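Local coordinates for PixA inclusion body protein (Burkholderia cenocepacia, PDB 4LZK) that is of unknown function but belongs to the PixA family of bacterial inclusion body proteins, at residues Gly70-Val78 / Phe179-Ala187. Numbering follows the deposited sequence.
Sequences GNLGLKLNV and FWVWQAAAA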
# COMPACT_ATOMS: atom_id res chain seq x y z
N GLY C 70 2.65 -10.04 5.78
CA GLY C 70 3.09 -11.06 6.69
C GLY C 70 4.58 -10.95 7.07
O GLY C 70 5.08 -11.53 8.05
N ASN C 71 5.31 -10.19 6.24
CA ASN C 71 6.68 -9.86 6.47
C ASN C 71 6.96 -8.69 7.45
O ASN C 71 8.12 -8.51 7.94
CB ASN C 71 7.29 -9.53 5.08
CG ASN C 71 8.75 -9.40 5.12
OD1 ASN C 71 9.48 -10.40 5.12
ND2 ASN C 71 9.22 -8.13 5.15
N LEU C 72 5.93 -7.95 7.76
CA LEU C 72 5.91 -6.78 8.62
C LEU C 72 6.83 -5.62 8.21
O LEU C 72 6.34 -4.49 8.06
CB LEU C 72 6.05 -7.12 10.11
CG LEU C 72 5.61 -5.96 11.05
CD1 LEU C 72 4.24 -5.38 10.79
CD2 LEU C 72 5.75 -6.32 12.52
N GLY C 73 8.12 -5.86 8.02
CA GLY C 73 9.04 -4.74 7.68
C GLY C 73 9.08 -3.74 8.82
O GLY C 73 9.01 -2.51 8.63
N LEU C 74 9.18 -4.24 10.05
CA LEU C 74 9.07 -3.38 11.23
C LEU C 74 10.34 -2.55 11.37
O LEU C 74 11.45 -3.05 11.18
CB LEU C 74 8.93 -4.24 12.48
CG LEU C 74 8.72 -3.56 13.79
CD1 LEU C 74 7.42 -2.76 13.91
CD2 LEU C 74 8.83 -4.59 14.94
N LYS C 75 10.17 -1.29 11.67
CA LYS C 75 11.34 -0.44 11.95
C LYS C 75 11.10 0.22 13.24
O LYS C 75 10.10 0.88 13.40
CB LYS C 75 11.55 0.60 10.89
CG LYS C 75 12.01 0.00 9.60
CD LYS C 75 11.67 0.90 8.48
CE LYS C 75 12.59 0.74 7.29
NZ LYS C 75 13.74 1.69 7.47
N LEU C 76 12.01 0.09 14.18
CA LEU C 76 11.77 0.70 15.47
C LEU C 76 13.09 1.23 16.12
O LEU C 76 14.12 1.26 15.48
CB LEU C 76 11.01 -0.27 16.36
CG LEU C 76 11.73 -1.41 17.11
CD1 LEU C 76 10.77 -2.53 17.56
CD2 LEU C 76 12.88 -2.03 16.42
N ASN C 77 13.01 1.70 17.34
CA ASN C 77 14.16 2.26 18.06
C ASN C 77 14.86 1.23 18.94
O ASN C 77 14.18 0.48 19.65
CB ASN C 77 13.76 3.49 18.90
CG ASN C 77 12.83 4.43 18.16
OD1 ASN C 77 13.30 5.36 17.47
ND2 ASN C 77 11.46 4.19 18.30
N VAL C 78 16.20 1.16 18.91
CA VAL C 78 16.88 0.44 19.97
C VAL C 78 16.31 0.85 21.33
O VAL C 78 16.19 2.04 21.64
CB VAL C 78 18.40 0.70 19.92
CG1 VAL C 78 19.10 0.12 21.14
CG2 VAL C 78 18.94 0.19 18.65
N PHE C 179 6.45 -22.52 10.21
CA PHE C 179 7.07 -21.28 10.50
C PHE C 179 7.11 -20.33 9.34
O PHE C 179 7.10 -20.76 8.16
CB PHE C 179 8.49 -21.49 11.01
CG PHE C 179 9.50 -21.75 9.92
CD1 PHE C 179 9.68 -23.01 9.44
CD2 PHE C 179 10.36 -20.73 9.47
CE1 PHE C 179 10.65 -23.27 8.44
CE2 PHE C 179 11.29 -20.99 8.47
CZ PHE C 179 11.45 -22.29 7.98
N TRP C 180 7.14 -19.04 9.65
CA TRP C 180 7.31 -18.02 8.62
C TRP C 180 8.43 -17.07 9.05
O TRP C 180 8.84 -17.05 10.25
CB TRP C 180 6.06 -17.24 8.41
CG TRP C 180 5.77 -16.12 9.41
CD1 TRP C 180 6.11 -14.80 9.25
CD2 TRP C 180 5.09 -16.19 10.66
NE1 TRP C 180 5.67 -14.08 10.27
CE2 TRP C 180 5.09 -14.88 11.21
CE3 TRP C 180 4.49 -17.21 11.38
CZ2 TRP C 180 4.50 -14.57 12.45
CZ3 TRP C 180 3.91 -16.91 12.60
CH2 TRP C 180 3.92 -15.61 13.14
N VAL C 181 8.95 -16.31 8.11
CA VAL C 181 10.00 -15.40 8.39
C VAL C 181 9.50 -14.02 8.17
O VAL C 181 8.81 -13.76 7.16
CB VAL C 181 11.19 -15.70 7.48
CG1 VAL C 181 12.32 -14.73 7.64
CG2 VAL C 181 11.66 -17.12 7.68
N TRP C 182 9.85 -13.11 9.07
CA TRP C 182 9.50 -11.73 8.96
C TRP C 182 10.73 -10.90 9.18
O TRP C 182 11.76 -11.42 9.60
CB TRP C 182 8.36 -11.41 9.92
CG TRP C 182 8.49 -11.76 11.33
CD1 TRP C 182 8.35 -12.97 11.91
CD2 TRP C 182 8.70 -10.82 12.43
NE1 TRP C 182 8.53 -12.89 13.28
CE2 TRP C 182 8.72 -11.59 13.64
CE3 TRP C 182 8.90 -9.44 12.49
CZ2 TRP C 182 8.94 -11.04 14.86
CZ3 TRP C 182 9.11 -8.87 13.71
CH2 TRP C 182 9.14 -9.67 14.91
N GLN C 183 10.65 -9.61 8.96
CA GLN C 183 11.82 -8.74 8.92
C GLN C 183 11.61 -7.49 9.79
O GLN C 183 10.51 -6.92 9.87
CB GLN C 183 12.13 -8.28 7.45
CG GLN C 183 12.12 -9.40 6.46
CD GLN C 183 12.21 -8.95 4.99
OE1 GLN C 183 11.58 -7.99 4.59
NE2 GLN C 183 13.00 -9.67 4.20
N ALA C 184 12.68 -7.10 10.48
CA ALA C 184 12.62 -5.98 11.36
C ALA C 184 14.03 -5.30 11.38
O ALA C 184 15.03 -5.90 10.94
CB ALA C 184 12.24 -6.45 12.73
N ALA C 185 14.08 -4.03 11.79
CA ALA C 185 15.28 -3.23 11.89
C ALA C 185 15.11 -2.25 13.05
O ALA C 185 14.02 -1.81 13.38
CB ALA C 185 15.53 -2.43 10.63
N ALA C 186 16.21 -1.90 13.66
CA ALA C 186 16.21 -0.94 14.72
C ALA C 186 17.28 0.07 14.45
O ALA C 186 18.31 -0.28 13.87
CB ALA C 186 16.47 -1.63 16.07
N ALA C 187 17.00 1.32 14.86
CA ALA C 187 17.94 2.42 14.80
C ALA C 187 18.18 2.98 16.20
O ALA C 187 19.34 3.37 16.43
CB ALA C 187 17.41 3.54 13.92
OXT ALA C 187 17.25 3.10 17.08
O HOH W 1 17.16 4.28 20.01
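Strand 72-76 runs parallel to residues 179-186 of the C-terminal strand 172-186, with the axes of these short segments 4.6 Å apart and 17° between their directions. The two pair within one sheet of a beta sandwich, and L72, L74, L76 and W180 pack against strand 19-26 of the second sheet. L74, K75 and L76 lie beside A184, A185 and A186. Backbone bonds pass alternately between the strands. L74 N donates to Q183 O, A185 N to L74 O, L76 N to A185 O, and A187 N to L76 O. CA-H...O contacts from A184, K75 and A186 add to them.

The pairing is regular from L74 to L76 but not before. N71 O accepts from Q183 N at 2.9 Å and also from G73 N, which closes a classic gamma turn centred on L72. L72 and G73 both have positive phi. Beside this turn the N71 and Q183 side chains meet at a slant, their amide planes 78° apart. N71 ND2 donates to Q183 OE1 at 2.4 Å, which is very short, so the modelled positions are doubtful. Q183 OE1 also bonds S64 OG of a third subunit.

L74, L76, A184 and A186 share the buried face. L74 CB meets A184 CB at 4.0 Å, and its CD2 lies at the edge of the W182 ring, near the ring plane. With chi1 at 81°, L76 turns CD2 back toward the neighbouring strand, onto A186 CB at 3.6 Å. I20 and I22 of strand 19-26 cover these leucines. On the other face, K75 and A185 lie side by side, and Y157 of a second subunit packs on K75.

The C-terminal carboxylate prolongs the pairing: A187 OXT accepts from V78 N at 2.9 Å, and one water donates to both A187 OXT and V78 O.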